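NIF3-related protein (Bacillus cereus, PDB 2GX8) is of unknown function but belongs to the Nif3 family, binds a pair of zinc ions and probably carries a regulatory domain. Local coordinates at residues I28-G31 and H32-I35; A125-T128 and N129-A133; P355-N358 and V359-V362. One frame throughout, in Å; residues are numbered along the deposited sequence.

Contact 1: I28-G31 and H32-I35; sequences IPNG and HEII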
# COMPACT_ATOMS: atom_id res chain seq x y z
N ILE C 28 37.69 -29.31 -18.89
CA ILE C 28 36.85 -28.22 -19.38
C ILE C 28 35.63 -28.24 -18.47
O ILE C 28 34.89 -29.24 -18.42
CB ILE C 28 36.42 -28.39 -20.86
CG1 ILE C 28 37.63 -28.50 -21.78
CG2 ILE C 28 35.55 -27.22 -21.29
CD1 ILE C 28 37.28 -28.66 -23.25
N PRO C 29 35.41 -27.15 -17.72
CA PRO C 29 34.33 -27.08 -16.76
C PRO C 29 33.02 -26.68 -17.39
O PRO C 29 32.99 -26.25 -18.54
CB PRO C 29 34.77 -25.93 -15.87
CG PRO C 29 35.44 -25.01 -16.80
CD PRO C 29 36.19 -25.91 -17.76
N ASN C 30 31.94 -26.82 -16.63
CA ASN C 30 30.67 -26.36 -17.10
C ASN C 30 30.41 -24.98 -16.49
O ASN C 30 31.19 -24.51 -15.66
CB ASN C 30 29.55 -27.39 -16.84
CG ASN C 30 29.19 -27.54 -15.39
OD1 ASN C 30 29.45 -26.67 -14.57
ND2 ASN C 30 28.55 -28.64 -15.06
N GLY C 31 29.34 -24.31 -16.90
CA GLY C 31 29.04 -22.99 -16.37
C GLY C 31 28.88 -22.94 -14.86
O GLY C 31 29.37 -22.00 -14.21
N HIS C 32 28.23 -23.98 -14.30
CA HIS C 32 27.94 -24.05 -12.86
C HIS C 32 29.17 -23.99 -11.98
O HIS C 32 29.14 -23.36 -10.92
CB HIS C 32 27.19 -25.32 -12.50
CG HIS C 32 25.80 -25.38 -13.03
ND1 HIS C 32 24.86 -24.41 -12.76
CD2 HIS C 32 25.16 -26.34 -13.74
CE1 HIS C 32 23.72 -24.75 -13.33
NE2 HIS C 32 23.87 -25.92 -13.93
N GLU C 33 30.22 -24.66 -12.42
CA GLU C 33 31.48 -24.72 -11.72
C GLU C 33 32.12 -23.36 -11.70
O GLU C 33 32.51 -22.88 -10.64
CB GLU C 33 32.39 -25.71 -12.41
CG GLU C 33 31.79 -27.10 -12.47
CD GLU C 33 32.74 -28.14 -13.05
OE1 GLU C 33 34.00 -27.93 -12.94
OE2 GLU C 33 32.23 -29.16 -13.60
N ILE C 34 32.22 -22.74 -12.87
CA ILE C 34 32.78 -21.39 -12.98
C ILE C 34 32.03 -20.43 -12.08
O ILE C 34 32.62 -19.74 -11.26
CB ILE C 34 32.75 -20.93 -14.44
CG1 ILE C 34 33.64 -21.89 -15.24
CG2 ILE C 34 33.20 -19.47 -14.57
CD1 ILE C 34 33.63 -21.67 -16.71
N ILE C 35 30.71 -20.40 -12.23
CA ILE C 35 29.83 -19.56 -11.44
C ILE C 35 30.00 -19.84 -9.96
O ILE C 35 30.07 -18.91 -9.16
CB ILE C 35 28.37 -19.72 -11.93
CG1 ILE C 35 28.24 -19.06 -13.29
CG2 ILE C 35 27.37 -19.16 -10.95
CD1 ILE C 35 28.80 -17.67 -13.33
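The amide plane of Asn30 stands 68° from the carboxylate plane of Glu33, the two side chains crossing at about a right angle. Asn30 is the N-cap of helix 31-38: its OD1 accepts from Glu33 N at 3.0 Å, and the donor lies nearly in line with the amide C=O. CG of Asn30 sits between its own backbone N and carbonyl carbon (chi1 70°), which folds the amide over the first turn and brings OD1 to 3.2 Å from Glu33 CG as well. Of the Glu33 side chain it is CG that comes closest to the cap oxygen. Its carboxylate reaches back along the chain, where OE1 pairs with Lys27 in a salt bridge and lies 3.6 Å from Pro29 CB. Below the cap the contact turns apolar: Pro29 CG packs obliquely against Ile34 CD1 at 3.8 Å, and Ile34 also touches Val64, while the backbone of Pro29 is hydrogen-bonded to that of Val64, so that the helix start is fastened to the loop before strand 66-70. Helical bonding is under way one residue after the cap, with Ile35 N giving a nearly straight 2.9 Å bond to Gly31 O.

Contact 2: A125-T128 and N129-A133; sequences AAHT and NVDVA. With ZN (zinc ion), chain M.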
# COMPACT_ATOMS: atom_id res chain seq x y z
N ALA C 125 24.24 -12.08 -13.98
CA ALA C 125 24.42 -10.74 -13.41
C ALA C 125 25.06 -10.76 -12.03
O ALA C 125 24.66 -11.53 -11.16
CB ALA C 125 23.12 -10.00 -13.36
N ALA C 126 26.06 -9.92 -11.84
CA ALA C 126 26.71 -9.77 -10.55
C ALA C 126 26.68 -8.29 -10.22
O ALA C 126 27.65 -7.57 -10.47
CB ALA C 126 28.11 -10.21 -10.67
N HIS C 127 25.56 -7.82 -9.68
CA HIS C 127 25.41 -6.39 -9.45
C HIS C 127 25.90 -5.88 -8.10
O HIS C 127 27.10 -5.74 -7.91
CB HIS C 127 24.01 -5.90 -9.86
CG HIS C 127 23.88 -4.40 -9.95
ND1 HIS C 127 22.70 -3.74 -9.67
CD2 HIS C 127 24.79 -3.44 -10.23
CE1 HIS C 127 22.88 -2.44 -9.79
NE2 HIS C 127 24.15 -2.23 -10.12
N THR C 128 25.00 -5.62 -7.14
CA THR C 128 25.46 -5.04 -5.87
C THR C 128 26.42 -5.92 -5.08
O THR C 128 27.18 -5.41 -4.27
CB THR C 128 24.34 -4.54 -4.97
OG1 THR C 128 23.34 -5.56 -4.87
CG2 THR C 128 23.72 -3.24 -5.53
N ASN C 129 26.39 -7.22 -5.31
CA ASN C 129 27.36 -8.08 -4.63
C ASN C 129 28.84 -7.76 -5.00
O ASN C 129 29.74 -8.01 -4.22
CB ASN C 129 27.01 -9.58 -4.77
CG ASN C 129 26.86 -10.04 -6.24
OD1 ASN C 129 27.36 -11.10 -6.61
ND2 ASN C 129 26.16 -9.26 -7.06
N VAL C 130 29.07 -7.19 -6.19
CA VAL C 130 30.42 -6.80 -6.65
C VAL C 130 30.77 -5.37 -6.14
O VAL C 130 31.93 -4.99 -6.05
CB VAL C 130 30.56 -6.97 -8.20
CG1 VAL C 130 31.90 -6.48 -8.72
CG2 VAL C 130 30.37 -8.43 -8.58
N ASP C 131 29.74 -4.60 -5.78
CA ASP C 131 29.89 -3.27 -5.23
C ASP C 131 30.30 -3.34 -3.76
O ASP C 131 31.15 -2.57 -3.30
CB ASP C 131 28.55 -2.54 -5.30
CG ASP C 131 28.17 -2.13 -6.70
OD1 ASP C 131 28.81 -1.19 -7.21
OD2 ASP C 131 27.21 -2.70 -7.27
N VAL C 132 29.68 -4.29 -3.07
CA VAL C 132 29.83 -4.54 -1.63
C VAL C 132 31.07 -5.35 -1.24
O VAL C 132 31.73 -5.05 -0.26
CB VAL C 132 28.58 -5.31 -1.09
CG1 VAL C 132 28.70 -5.61 0.40
CG2 VAL C 132 27.29 -4.54 -1.38
N ALA C 133 31.40 -6.37 -2.02
CA ALA C 133 32.50 -7.28 -1.69
C ALA C 133 33.91 -6.70 -1.72
O ALA C 133 34.20 -5.84 -2.55
CB ALA C 133 32.44 -8.52 -2.57
ZN ZN M . 28.02 -1.00 -9.34
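Val130 lays its CG2 methyl against Ala126 CB, 3.6 Å away, and the same methyl passes 3.4 Å from Ala126 O. That branch stands beside the backbone N of Val130, since CG1 takes the position anti to it (chi1 175°). The chain turns here from strand 122-125 into the short helix 128-132: Val130 N donates to His127 O from well above the carbonyl plane, whereas Val132 N meets Thr128 O at 3.0 Å, nearly in line with its C=O. Asp131, the next residue after Val130, directs its carboxylate back over the start of the helix and binds a zinc ion through OD1 at 2.3 Å; His92 and Glu360 are further ligands of this ion. OD2 stays at a longer 2.8 Å from the zinc and also lies 3.9 Å from His127 CD2, with the ring and carboxylate planes 76° apart. His127 ND1 and Thr128 OG1 both bond to Asp51, which holds the imidazole near the metal, without binding it, and ties down the Thr128 hydroxyl further away. Backbone bonds join Ala125 to Gly54 and Ala126 to Ala91, thus to the strands flanking 122-125, while Phe38 of helix 31-38 packs on Ala126 and Val130.

Contact 3: P355-N358 and V359-V362; sequences PGHN and VEKV. With ZN (zinc ion), chain L; ZN (zinc ion), chain M.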
# COMPACT_ATOMS: atom_id res chain seq x y z
N PRO C 355 32.99 11.57 -12.26
CA PRO C 355 33.69 11.14 -13.46
C PRO C 355 32.77 10.28 -14.33
O PRO C 355 33.19 9.84 -15.38
CB PRO C 355 34.82 10.30 -12.90
CG PRO C 355 34.28 9.72 -11.60
CD PRO C 355 33.18 10.62 -11.13
N GLY C 356 31.53 10.04 -13.90
CA GLY C 356 30.60 9.23 -14.66
C GLY C 356 30.49 7.83 -14.08
O GLY C 356 31.46 7.27 -13.55
N HIS C 357 29.29 7.27 -14.20
CA HIS C 357 28.97 5.93 -13.72
C HIS C 357 29.90 4.89 -14.40
O HIS C 357 30.27 3.90 -13.80
CB HIS C 357 27.51 5.66 -14.11
CG HIS C 357 26.87 4.50 -13.42
ND1 HIS C 357 25.59 4.57 -12.92
CD2 HIS C 357 27.30 3.24 -13.18
CE1 HIS C 357 25.25 3.40 -12.41
NE2 HIS C 357 26.29 2.58 -12.54
N ASN C 358 30.30 5.17 -15.63
CA ASN C 358 31.11 4.25 -16.39
C ASN C 358 32.50 3.99 -15.83
O ASN C 358 33.17 3.12 -16.34
CB ASN C 358 31.22 4.70 -17.84
CG ASN C 358 31.84 3.67 -18.75
OD1 ASN C 358 31.20 2.68 -19.12
ND2 ASN C 358 33.09 3.90 -19.13
N VAL C 359 32.93 4.70 -14.78
CA VAL C 359 34.24 4.42 -14.20
C VAL C 359 34.27 3.06 -13.49
O VAL C 359 35.32 2.59 -13.10
CB VAL C 359 34.77 5.56 -13.27
CG1 VAL C 359 34.76 6.88 -14.02
CG2 VAL C 359 33.96 5.67 -12.00
N GLU C 360 33.10 2.45 -13.31
CA GLU C 360 32.99 1.10 -12.75
C GLU C 360 33.54 0.05 -13.69
O GLU C 360 33.60 -1.11 -13.37
CB GLU C 360 31.55 0.74 -12.51
CG GLU C 360 30.97 1.43 -11.35
CD GLU C 360 29.58 0.89 -11.07
OE1 GLU C 360 28.81 0.66 -12.02
OE2 GLU C 360 29.28 0.67 -9.88
N LYS C 361 33.91 0.47 -14.89
CA LYS C 361 34.49 -0.39 -15.89
C LYS C 361 35.77 -1.08 -15.35
O LYS C 361 36.22 -2.06 -15.93
CB LYS C 361 34.80 0.45 -17.12
CG LYS C 361 35.88 1.49 -16.88
CD LYS C 361 36.21 2.24 -18.13
CE LYS C 361 37.36 3.22 -17.94
NZ LYS C 361 36.95 4.53 -17.44
N VAL C 362 36.34 -0.56 -14.25
CA VAL C 362 37.59 -1.12 -13.66
C VAL C 362 37.36 -2.52 -13.17
O VAL C 362 38.27 -3.30 -12.95
CB VAL C 362 38.06 -0.30 -12.46
CG1 VAL C 362 38.63 1.00 -12.92
CG2 VAL C 362 36.91 -0.11 -11.46
ZN ZN L . 26.33 0.60 -11.72
ZN ZN M . 28.02 -1.00 -9.34
O HOH W 1 34.55 5.80 -18.27
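The dinuclear zinc site of the Nif3 family receives two of its ligands from this turn between strand 351-354 and helix 362-377. His357 NE2 binds one zinc ion at 2.1 Å, and Glu360 OE1 binds the same ion at 2.5 Å, while Glu360 OE2 holds the second ion at 2.2 Å, making the carboxylate a bridge between the metals. OE1 comes in at the edge of the imidazole, near its plane and 3.2 Å from His357 CD2, and the carboxylate is turned 78° against the ring. The spacing comes from a run of 3-10 turns: Val359 N bonds to Gly356 O, Glu360 N to His357 O and Lys361 N to Asn358 O, so residues three apart stand above one another. Glu360 reaches the ions with an extended chain (chi2 -173°). On another side of the turn, Val359 CG1 packs 3.6 Å from Pro355 CB, the two side chains crossing at about a right angle. Lys361 NZ donates to a water 2.8 Å away and also to Leu292 O; the approach of Asn358 ND2 to the same water is doubtfully short. Tyr339 of the second subunit bonds to Asn358 OD1 and stacks on the His357 ring. His93 completes the first ion's protein ligands, and His92 and Asp131 those of the second. Asp336 accepts from His357 ND1, which fixes the ring's rotation and would be expected to strengthen NE2 as a donor to zinc, while one carboxylate shared by two zinc ions ties their positions together.

In the fold
The contacts follow one another along the chain in the order 1, 2, 3, and each lies where a loop or strand gives way to a helix. Contact 1 caps helix 31-38, remote from the metals: its centre is about 20 Å from that of contact 2 and about 29 Å from that of contact 3. The same helix reaches contact 2 through Phe38. Contact 2 leaves the five-stranded sheet, whereas contact 3 leaves strand 351-354 of the other, larger sheet. Their centres are about 15 Å apart, yet Asp131 and Glu360 meet on one zinc ion, so residues distant in sequence and based on different sheets close the dimetal site between them.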